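Local coordinates for protein putative phosphosugar isomerases (PDB 3FKJ) that probably acts as a phosphosugar isomerase of the SIS family, binding a carbohydrate derivative, at residues H24-R29 with A156-W161; V43-C48 with T53-G58; K59-C64 with W161-I166. All blocks are in the same frame, centred on the assembly; numbering follows the deposited sequence.

Contact 1: H24-R29 with A156-W161; sequences HENARR and AAYSLW
His24 and Trp161 meet where two helices, 22-35 and 155-170, pack beside the first parallel sheet of this SIS-type alpha/beta fold. The axes of the segments 24-29 and 156-161 run 9.7 Å apart at a signed crossing angle of -48°, and Ala27 and Trp161 are the closest residues by CA position. His24 does not lay its imidazole squarely on the indole. The ring planes are only 18° apart, but the imidazole is slid so far along that it barely overlaps the six-membered ring. It is CB, rather than the imidazole, that lies over the face of the six-membered ring, 3.9 Å from its centroid, in a CH-pi contact; the backbone N of His24 also lies above the centre of the indole system. His24 takes this pose with CG trans to its backbone N, which carries the imidazole past the indole rim, with His24 CG 3.5 Å from Trp161 CZ3. The two side chains cross at about a right angle, yet their ring planes are nearly parallel. His24 NE2 is hydrogen-bonded to Tyr176 OH, and Trp161 NE1 to the carbonyl of Ala152, so each of these nitrogens has a partner outside the contact; Phe183 stacks on the indole as well.

One turn on, Ala27 offers a methyl small enough for close approach, its CB 3.9 Å from Trp161 CB. On the flank, Asn26 reaches across to Tyr158 with the amide and phenol planes only moderately tilted, and Asn26 CB lies at the edge of the tyrosine ring. The polar link there is weak: Asn26 ND2 donates to Tyr158 OH at 3.3 Å, with a bent N-H...O angle of 144°.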
loop_
_atom_site.group_PDB
_atom_site.type_symbol
_atom_site.label_atom_id
_atom_site.label_comp_id
_atom_site.label_asym_id
_atom_site.label_seq_id
_atom_site.Cartn_x
_atom_site.Cartn_y
_atom_site.Cartn_z
ATOM N N HIS A 24 12.552 -18.342 16.164
ATOM C CA HIS A 24 13.697 -17.547 16.651
ATOM C C HIS A 24 15.042 -18.104 16.143
ATOM O O HIS A 24 15.829 -17.373 15.572
ATOM C CB HIS A 24 13.677 -17.527 18.174
ATOM C CG HIS A 24 14.621 -16.558 18.820
ATOM N ND1 HIS A 24 14.663 -16.391 20.187
ATOM C CD2 HIS A 24 15.515 -15.678 18.309
ATOM C CE1 HIS A 24 15.559 -15.468 20.490
ATOM N NE2 HIS A 24 16.082 -15.012 19.367
ATOM N N GLU A 25 15.275 -19.404 16.309
ATOM C CA GLU A 25 16.549 -19.989 15.916
ATOM C C GLU A 25 16.760 -20.017 14.409
ATOM O O GLU A 25 17.855 -19.741 13.943
ATOM C CB GLU A 25 16.697 -21.402 16.495
ATOM C CG GLU A 25 18.120 -21.804 16.796
ATOM C CD GLU A 25 18.255 -22.826 17.978
ATOM O OE1 GLU A 25 17.235 -23.375 18.467
ATOM O OE2 GLU A 25 19.399 -23.074 18.416
ATOM N N ASN A 26 15.712 -20.363 13.657
ATOM C CA ASN A 26 15.750 -20.311 12.189
ATOM C C ASN A 26 16.105 -18.934 11.681
ATOM O O ASN A 26 17.052 -18.768 10.899
ATOM C CB ASN A 26 14.401 -20.719 11.575
ATOM C CG ASN A 26 14.224 -22.232 11.485
ATOM O OD1 ASN A 26 15.173 -23.001 11.681
ATOM N ND2 ASN A 26 13.010 -22.660 11.178
ATOM N N ALA A 27 15.340 -17.945 12.135
ATOM C CA ALA A 27 15.570 -16.550 11.760
ATOM C C ALA A 27 16.993 -16.125 12.058
ATOM O O ALA A 27 17.666 -15.484 11.245
ATOM C CB ALA A 27 14.605 -15.632 12.501
ATOM N N ARG A 28 17.458 -16.486 13.245
ATOM C CA ARG A 28 18.754 -16.030 13.702
ATOM C C ARG A 28 19.891 -16.651 12.895
ATOM O O ARG A 28 20.833 -15.936 12.518
ATOM C CB ARG A 28 18.911 -16.288 15.199
ATOM C CG ARG A 28 20.245 -15.854 15.725
ATOM C CD ARG A 28 20.152 -15.270 17.099
ATOM N NE ARG A 28 20.412 -16.240 18.151
ATOM C CZ ARG A 28 20.577 -15.897 19.427
ATOM N NH1 ARG A 28 20.489 -14.617 19.815
ATOM N NH2 ARG A 28 20.833 -16.831 20.322
ATOM N N ARG A 29 19.802 -17.959 12.625
ATOM C CA ARG A 29 20.810 -18.646 11.796
ATOM C C ARG A 29 20.815 -18.101 10.381
ATOM O O ARG A 29 21.867 -17.897 9.785
ATOM C CB ARG A 29 20.553 -20.141 11.667
ATOM C CG ARG A 29 20.557 -20.978 12.915
ATOM C CD ARG A 29 20.173 -22.465 12.586
ATOM N NE ARG A 29 18.986 -22.605 11.711
ATOM C CZ ARG A 29 19.002 -22.618 10.370
ATOM N NH1 ARG A 29 20.143 -22.498 9.685
ATOM N NH2 ARG A 29 17.865 -22.732 9.701
ATOM N N ALA A 156 3.067 -15.018 9.031
ATOM C CA ALA A 156 3.195 -13.604 9.386
ATOM C C ALA A 156 4.135 -13.408 10.555
ATOM O O ALA A 156 4.886 -12.413 10.573
ATOM C CB ALA A 156 1.820 -12.978 9.688
ATOM N N ALA A 157 4.105 -14.344 11.527
ATOM C CA ALA A 157 5.021 -14.314 12.663
ATOM C C ALA A 157 6.496 -14.290 12.194
ATOM O O ALA A 157 7.315 -13.586 12.749
ATOM C CB ALA A 157 4.775 -15.501 13.589
ATOM N N TYR A 158 6.820 -15.085 11.178
ATOM C CA TYR A 158 8.190 -15.166 10.659
ATOM C C TYR A 158 8.647 -13.843 10.035
ATOM O O TYR A 158 9.835 -13.528 10.051
ATOM C CB TYR A 158 8.313 -16.323 9.662
ATOM C CG TYR A 158 8.796 -17.632 10.270
ATOM C CD1 TYR A 158 10.138 -17.838 10.553
ATOM C CD2 TYR A 158 7.917 -18.657 10.542
ATOM C CE1 TYR A 158 10.592 -19.051 11.080
ATOM C CE2 TYR A 158 8.353 -19.846 11.081
ATOM C CZ TYR A 158 9.693 -20.037 11.355
ATOM O OH TYR A 158 10.104 -21.234 11.879
ATOM N N SER A 159 7.704 -13.052 9.524
ATOM C CA SER A 159 8.057 -11.727 9.022
ATOM C C SER A 159 8.650 -10.918 10.180
ATOM O O SER A 159 9.597 -10.167 9.974
ATOM C CB SER A 159 6.872 -10.979 8.355
ATOM O OG SER A 159 5.944 -10.453 9.293
ATOM N N LEU A 160 8.104 -11.092 11.393
ATOM C CA LEU A 160 8.537 -10.276 12.525
ATOM C C LEU A 160 9.832 -10.839 13.100
ATOM O O LEU A 160 10.718 -10.084 13.465
ATOM C CB LEU A 160 7.441 -10.145 13.593
ATOM C CG LEU A 160 7.758 -9.206 14.785
ATOM C CD1 LEU A 160 8.160 -7.801 14.389
ATOM C CD2 LEU A 160 6.621 -9.168 15.760
ATOM N N TRP A 161 9.945 -12.174 13.152
ATOM C CA TRP A 161 11.196 -12.836 13.583
ATOM C C TRP A 161 12.381 -12.409 12.698
ATOM O O TRP A 161 13.442 -12.048 13.193
ATOM C CB TRP A 161 11.069 -14.368 13.547
ATOM C CG TRP A 161 10.283 -14.984 14.696
ATOM C CD1 TRP A 161 9.117 -15.655 14.606
ATOM C CD2 TRP A 161 10.646 -14.986 16.087
ATOM N NE1 TRP A 161 8.711 -16.091 15.850
ATOM C CE2 TRP A 161 9.628 -15.684 16.783
ATOM C CE3 TRP A 161 11.724 -14.462 16.812
ATOM C CZ2 TRP A 161 9.665 -15.894 18.174
ATOM C CZ3 TRP A 161 11.747 -14.646 18.197
ATOM C CH2 TRP A 161 10.721 -15.352 18.862
#

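Contact 2: V43-C48 with T53-G58; sequences VWFVGC and TGFWPG
The rings of Phe45 and Phe55 lean together obliquely, with planes 34° apart and centroids 5.1 Å from each other, a geometry that is neither a stack nor an edge-to-face pair. One face of the Phe45 ring has Val43 CG1 of its own strand above it, offset toward the rim. At the edge of the Phe55 ring, near its plane, lies the carbonyl of Val46, whose O is 3.5 Å from Phe55 CE2. The tightest point between the rings is Phe45 CD1 to Phe55 CD1, 3.4 Å, and Phe45 CD1 is just as near to Phe55 CG. The beta carbons close up too, Phe45 CB standing 3.6 Å from Phe55 CB.

Each phenylalanine turns CG opposite its own carbonyl carbon, chi1 -63° for Phe45 and -71° for Phe55, and since both CB atoms point across the gap, the two rings are brought together at an oblique angle, meeting through CD1 of each. The far end of Phe45 reaches Gly58 of helix 56-65, where Phe45 CZ comes within 4.2 Å of Gly58 C; a glycine there leaves the backbone open to the ring. Phe55 itself sits in a type I turn from Thr53 to Trp56, closed by the bond from Trp56 N to Thr53 O at 3.1 Å. Around the pair, Phe45 also touches Val71 of strand 70-75, while Phe55 rests on Ile94 and Ala96 of strand 91-97 and on Ser159.

This buried aromatic pair joins a central strand, 42-47, to the turn between helices 50-53 and 56-65. It belongs to a beta-alpha connection, running through short helix 50-53, in a five-stranded parallel alpha/beta sandwich with strand order 2-1-3-4-5, as in SIS domains.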
loop_
_atom_site.group_PDB
_atom_site.type_symbol
_atom_site.label_atom_id
_atom_site.label_comp_id
_atom_site.label_asym_id
_atom_site.label_seq_id
_atom_site.Cartn_x
_atom_site.Cartn_y
_atom_site.Cartn_z
ATOM N N VAL A 43 16.191 -4.680 2.165
ATOM C CA VAL A 43 15.298 -5.833 2.198
ATOM C C VAL A 43 14.107 -5.546 1.277
ATOM O O VAL A 43 13.615 -4.395 1.221
ATOM C CB VAL A 43 14.782 -6.088 3.655
ATOM C CG1 VAL A 43 13.934 -7.338 3.721
ATOM C CG2 VAL A 43 15.957 -6.208 4.587
ATOM N N TRP A 44 13.683 -6.576 0.534
ATOM C CA TRP A 44 12.364 -6.610 -0.072
ATOM C C TRP A 44 11.569 -7.763 0.465
ATOM O O TRP A 44 12.049 -8.906 0.532
ATOM C CB TRP A 44 12.418 -6.744 -1.594
ATOM C CG TRP A 44 12.717 -5.487 -2.311
ATOM C CD1 TRP A 44 11.807 -4.579 -2.795
ATOM C CD2 TRP A 44 13.993 -4.971 -2.607
ATOM N NE1 TRP A 44 12.450 -3.536 -3.373
ATOM C CE2 TRP A 44 13.797 -3.760 -3.312
ATOM C CE3 TRP A 44 15.300 -5.403 -2.338
ATOM C CZ2 TRP A 44 14.866 -2.968 -3.771
ATOM C CZ3 TRP A 44 16.365 -4.638 -2.829
ATOM C CH2 TRP A 44 16.133 -3.419 -3.514
ATOM N N PHE A 45 10.353 -7.441 0.854
ATOM C CA PHE A 45 9.282 -8.406 1.043
ATOM C C PHE A 45 8.476 -8.558 -0.244
ATOM O O PHE A 45 7.899 -7.594 -0.744
ATOM C CB PHE A 45 8.385 -7.941 2.154
ATOM C CG PHE A 45 9.078 -7.861 3.460
ATOM C CD1 PHE A 45 9.411 -9.027 4.144
ATOM C CD2 PHE A 45 9.422 -6.627 4.002
ATOM C CE1 PHE A 45 10.053 -8.958 5.372
ATOM C CE2 PHE A 45 10.079 -6.538 5.221
ATOM C CZ PHE A 45 10.390 -7.721 5.913
ATOM N N VAL A 46 8.452 -9.780 -0.776
ATOM C CA VAL A 46 7.855 -10.023 -2.055
ATOM C C VAL A 46 6.906 -11.233 -2.015
ATOM O O VAL A 46 7.235 -12.313 -1.557
ATOM C CB VAL A 46 8.933 -10.130 -3.174
ATOM C CG1 VAL A 46 8.277 -10.141 -4.589
ATOM C CG2 VAL A 46 9.950 -8.955 -3.077
ATOM N N GLY A 47 5.702 -11.016 -2.507
ATOM C CA GLY A 47 4.727 -12.067 -2.590
ATOM C C GLY A 47 3.432 -11.559 -3.165
ATOM O O GLY A 47 3.355 -10.405 -3.587
ATOM N N CYS A 48 2.421 -12.434 -3.172
ATOM C CA CYS A 48 1.090 -12.125 -3.707
ATOM C C CYS A 48 0.003 -12.346 -2.674
ATOM O O CYS A 48 0.032 -13.335 -1.974
ATOM C CB CYS A 48 0.767 -13.012 -4.915
ATOM S SG CYS A 48 1.908 -12.830 -6.298
ATOM N N THR A 53 0.756 -9.519 2.382
ATOM C CA THR A 53 0.271 -8.888 3.629
ATOM C C THR A 53 0.809 -9.619 4.879
ATOM O O THR A 53 0.901 -9.032 5.951
ATOM C CB THR A 53 -1.276 -8.857 3.744
ATOM O OG1 THR A 53 -1.812 -10.177 3.629
ATOM C CG2 THR A 53 -1.950 -7.859 2.750
ATOM N N GLY A 54 1.190 -10.892 4.717
ATOM C CA GLY A 54 1.846 -11.651 5.784
ATOM C C GLY A 54 3.211 -11.076 6.197
ATOM O O GLY A 54 3.720 -11.413 7.255
ATOM N N PHE A 55 3.778 -10.200 5.365
ATOM C CA PHE A 55 5.017 -9.519 5.636
ATOM C C PHE A 55 4.865 -8.167 6.320
ATOM O O PHE A 55 5.868 -7.589 6.721
ATOM C CB PHE A 55 5.819 -9.345 4.334
ATOM C CG PHE A 55 6.391 -10.621 3.786
ATOM C CD1 PHE A 55 7.121 -11.489 4.615
ATOM C CD2 PHE A 55 6.229 -10.951 2.444
ATOM C CE1 PHE A 55 7.662 -12.649 4.096
ATOM C CE2 PHE A 55 6.757 -12.098 1.937
ATOM C CZ PHE A 55 7.462 -12.960 2.755
ATOM N N TRP A 56 3.626 -7.656 6.447
ATOM C CA TRP A 56 3.381 -6.367 7.060
ATOM C C TRP A 56 3.988 -6.207 8.461
ATOM O O TRP A 56 4.551 -5.155 8.750
ATOM C CB TRP A 56 1.878 -6.050 7.167
ATOM C CG TRP A 56 1.688 -4.602 7.498
ATOM C CD1 TRP A 56 1.457 -4.060 8.724
ATOM C CD2 TRP A 56 1.793 -3.511 6.588
ATOM N NE1 TRP A 56 1.378 -2.683 8.627
ATOM C CE2 TRP A 56 1.592 -2.321 7.329
ATOM C CE3 TRP A 56 2.037 -3.417 5.213
ATOM C CZ2 TRP A 56 1.620 -1.043 6.741
ATOM C CZ3 TRP A 56 2.046 -2.132 4.614
ATOM C CH2 TRP A 56 1.838 -0.966 5.380
ATOM N N PRO A 57 3.845 -7.229 9.345
ATOM C CA PRO A 57 4.438 -7.055 10.664
ATOM C C PRO A 57 5.923 -6.739 10.689
ATOM O O PRO A 57 6.338 -5.883 11.469
ATOM C CB PRO A 57 4.106 -8.365 11.388
ATOM C CG PRO A 57 2.841 -8.844 10.677
ATOM C CD PRO A 57 3.124 -8.511 9.241
ATOM N N GLY A 58 6.706 -7.449 9.886
ATOM C CA GLY A 58 8.106 -7.146 9.733
ATOM C C GLY A 58 8.386 -5.832 9.020
ATOM O O GLY A 58 9.298 -5.073 9.430
#

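Contact 3: K59-C64 with W161-I166; sequences KYFLDC and WLALEI
Ala163 loses 62 Å² to the contact, followed by Phe61 with 55 Å² and Leu62 with 51 Å², and the packing can be read from these three. The methyl of Ala163 enters between the two larger side chains: its CB is 3.8 Å from Leu62 CG and 3.9 Å from Phe61 CD2. The nearest alpha carbons are Leu62 CA and Ala163 CA, 6.4 Å apart, which fits a small residue at the point of close approach.

The neighbours on helix 56-65 diverge through their first torsions. Phe61 swings its ring trans to the backbone N (chi1 178°) and meets Ala163 and Leu164 obliquely, with CE2 3.9 Å from Leu164 CA; its contact with the leucine is thus largely with the backbone, and the ends of the side chains are farther apart. In Leu62 CG stands opposite the carbonyl carbon instead (chi1 -64°). This brings its branch alongside the alanine, where the methyl Leu62 CD2 reaches the main chain 3.5 Å from Ala163 O.

Outside the two segments, Phe61 makes edge-to-face contacts with Tyr173 and Tyr311, while Leu62 touches Leu167 one turn further along helix 155-170. On another side of helix 56-65, Lys59 NZ forms a 2.6 Å salt bridge with the syn side of Asp63 OD2.

The axes of the segments 59-64 and 161-166 run 9.0 Å apart with their directions 24° from parallel. Two roughly parallel helices joined through apolar side chains in this way form part of the helical layer packed against the parallel sheet of an SIS-type alpha/beta sandwich.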
loop_
_atom_site.group_PDB
_atom_site.type_symbol
_atom_site.label_atom_id
_atom_site.label_comp_id
_atom_site.label_asym_id
_atom_site.label_seq_id
_atom_site.Cartn_x
_atom_site.Cartn_y
_atom_site.Cartn_z
ATOM N N LYS A 59 7.642 -5.568 7.950
ATOM C CA LYS A 59 7.778 -4.306 7.222
ATOM C C LYS A 59 7.588 -3.137 8.186
ATOM O O LYS A 59 8.452 -2.244 8.287
ATOM C CB LYS A 59 6.776 -4.230 6.045
ATOM C CG LYS A 59 6.874 -2.945 5.178
ATOM C CD LYS A 59 5.531 -2.325 4.883
ATOM C CE LYS A 59 5.587 -1.193 3.838
ATOM N NZ LYS A 59 6.567 -0.078 4.071
ATOM N N TYR A 60 6.490 -3.168 8.935
ATOM C CA TYR A 60 6.159 -2.092 9.873
ATOM C C TYR A 60 7.233 -1.920 10.968
ATOM O O TYR A 60 7.643 -0.788 11.286
ATOM C CB TYR A 60 4.726 -2.288 10.454
ATOM C CG TYR A 60 4.304 -1.204 11.430
ATOM C CD1 TYR A 60 4.009 0.080 10.983
ATOM C CD2 TYR A 60 4.242 -1.439 12.794
ATOM C CE1 TYR A 60 3.660 1.094 11.852
ATOM C CE2 TYR A 60 3.891 -0.390 13.701
ATOM C CZ TYR A 60 3.576 0.849 13.208
ATOM O OH TYR A 60 3.221 1.876 14.063
ATOM N N PHE A 61 7.703 -3.031 11.527
ATOM C CA PHE A 61 8.761 -2.994 12.534
ATOM C C PHE A 61 10.029 -2.296 12.024
ATOM O O PHE A 61 10.614 -1.418 12.697
ATOM C CB PHE A 61 9.088 -4.429 13.012
ATOM C CG PHE A 61 10.209 -4.512 14.017
ATOM C CD1 PHE A 61 9.973 -4.277 15.360
ATOM C CD2 PHE A 61 11.491 -4.860 13.618
ATOM C CE1 PHE A 61 11.002 -4.364 16.300
ATOM C CE2 PHE A 61 12.543 -4.967 14.550
ATOM C CZ PHE A 61 12.296 -4.715 15.897
ATOM N N LEU A 62 10.447 -2.660 10.822
ATOM C CA LEU A 62 11.661 -2.089 10.259
ATOM C C LEU A 62 11.439 -0.645 9.894
ATOM O O LEU A 62 12.295 0.174 10.139
ATOM C CB LEU A 62 12.155 -2.896 9.052
ATOM C CG LEU A 62 12.585 -4.345 9.346
ATOM C CD1 LEU A 62 12.810 -5.104 7.976
ATOM C CD2 LEU A 62 13.864 -4.380 10.211
ATOM N N ASP A 63 10.305 -0.317 9.298
ATOM C CA ASP A 63 10.021 1.075 8.959
ATOM C C ASP A 63 10.074 1.954 10.204
ATOM O O ASP A 63 10.516 3.083 10.136
ATOM C CB ASP A 63 8.643 1.228 8.310
ATOM C CG ASP A 63 8.604 0.696 6.909
ATOM O OD1 ASP A 63 9.665 0.409 6.306
ATOM O OD2 ASP A 63 7.489 0.587 6.394
ATOM N N CYS A 64 9.617 1.423 11.330
ATOM C CA CYS A 64 9.676 2.138 12.591
ATOM C C CYS A 64 11.057 2.180 13.229
ATOM O O CYS A 64 11.441 3.195 13.761
ATOM C CB CYS A 64 8.718 1.505 13.577
ATOM S SG CYS A 64 6.984 1.783 13.191
ATOM N N TRP A 161 9.945 -12.174 13.152
ATOM C CA TRP A 161 11.196 -12.836 13.583
ATOM C C TRP A 161 12.381 -12.409 12.698
ATOM O O TRP A 161 13.442 -12.048 13.193
ATOM C CB TRP A 161 11.069 -14.368 13.547
ATOM C CG TRP A 161 10.283 -14.984 14.696
ATOM C CD1 TRP A 161 9.117 -15.655 14.606
ATOM C CD2 TRP A 161 10.646 -14.986 16.087
ATOM N NE1 TRP A 161 8.711 -16.091 15.850
ATOM C CE2 TRP A 161 9.628 -15.684 16.783
ATOM C CE3 TRP A 161 11.724 -14.462 16.812
ATOM C CZ2 TRP A 161 9.665 -15.894 18.174
ATOM C CZ3 TRP A 161 11.747 -14.646 18.197
ATOM C CH2 TRP A 161 10.721 -15.352 18.862
ATOM N N LEU A 162 12.195 -12.502 11.387
ATOM C CA LEU A 162 13.249 -12.158 10.415
ATOM C C LEU A 162 13.590 -10.678 10.497
ATOM O O LEU A 162 14.762 -10.306 10.541
ATOM C CB LEU A 162 12.794 -12.509 8.995
ATOM C CG LEU A 162 12.752 -14.004 8.717
ATOM C CD1 LEU A 162 11.904 -14.341 7.432
ATOM C CD2 LEU A 162 14.155 -14.479 8.625
ATOM N N ALA A 163 12.573 -9.834 10.571
ATOM C CA ALA A 163 12.767 -8.395 10.814
ATOM C C ALA A 163 13.602 -8.106 12.076
ATOM O O ALA A 163 14.557 -7.300 12.012
ATOM C CB ALA A 163 11.438 -7.658 10.909
ATOM N N LEU A 164 13.184 -8.707 13.208
ATOM C CA LEU A 164 13.899 -8.580 14.479
ATOM C C LEU A 164 15.392 -8.887 14.307
ATOM O O LEU A 164 16.246 -8.126 14.761
ATOM C CB LEU A 164 13.323 -9.546 15.527
ATOM C CG LEU A 164 14.076 -9.699 16.853
ATOM C CD1 LEU A 164 13.914 -8.415 17.654
ATOM C CD2 LEU A 164 13.592 -10.971 17.631
ATOM N N GLU A 165 15.678 -10.010 13.654
ATOM C CA GLU A 165 17.054 -10.460 13.436
ATOM C C GLU A 165 17.861 -9.617 12.474
ATOM O O GLU A 165 19.041 -9.362 12.721
ATOM C CB GLU A 165 17.068 -11.934 13.008
ATOM C CG GLU A 165 16.652 -12.872 14.126
ATOM C CD GLU A 165 17.611 -12.844 15.315
ATOM O OE1 GLU A 165 18.834 -12.588 15.148
ATOM O OE2 GLU A 165 17.129 -13.097 16.431
ATOM N N ILE A 166 17.224 -9.131 11.411
ATOM C CA ILE A 166 17.898 -8.204 10.496
ATOM C C ILE A 166 18.334 -6.946 11.243
ATOM O O ILE A 166 19.452 -6.512 11.102
ATOM C CB ILE A 166 17.075 -7.889 9.240
ATOM C CG1 ILE A 166 16.925 -9.164 8.387
ATOM C CG2 ILE A 166 17.756 -6.748 8.429
ATOM C CD1 ILE A 166 15.781 -9.107 7.360
#

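Burial deepens from contact 1 to contact 2. Contact 2 has its centre about 8 Å from the chain's centre, against about 12 Å for contact 3 and 13 Å for contact 1; every touching residue of contacts 2 and 3 is buried, whereas Asn26 of contact 1 is partly exposed. Contacts 1 and 3 share helix 155-170 and meet through Ala27 CB and Glu165 CG, while contact 2 ties helix 56-65 back to strand 42-47. The chemistry changes accordingly: aromatic and weakly polar in contact 1, a phenylalanine of the sheet meeting one from the turn beyond it in contact 2, and an alanine methyl and leucines with one phenyl ring in contact 3. Ser159 OG, probably hydrogen-bonded to Gly58 N, bridges contacts 1 and 2.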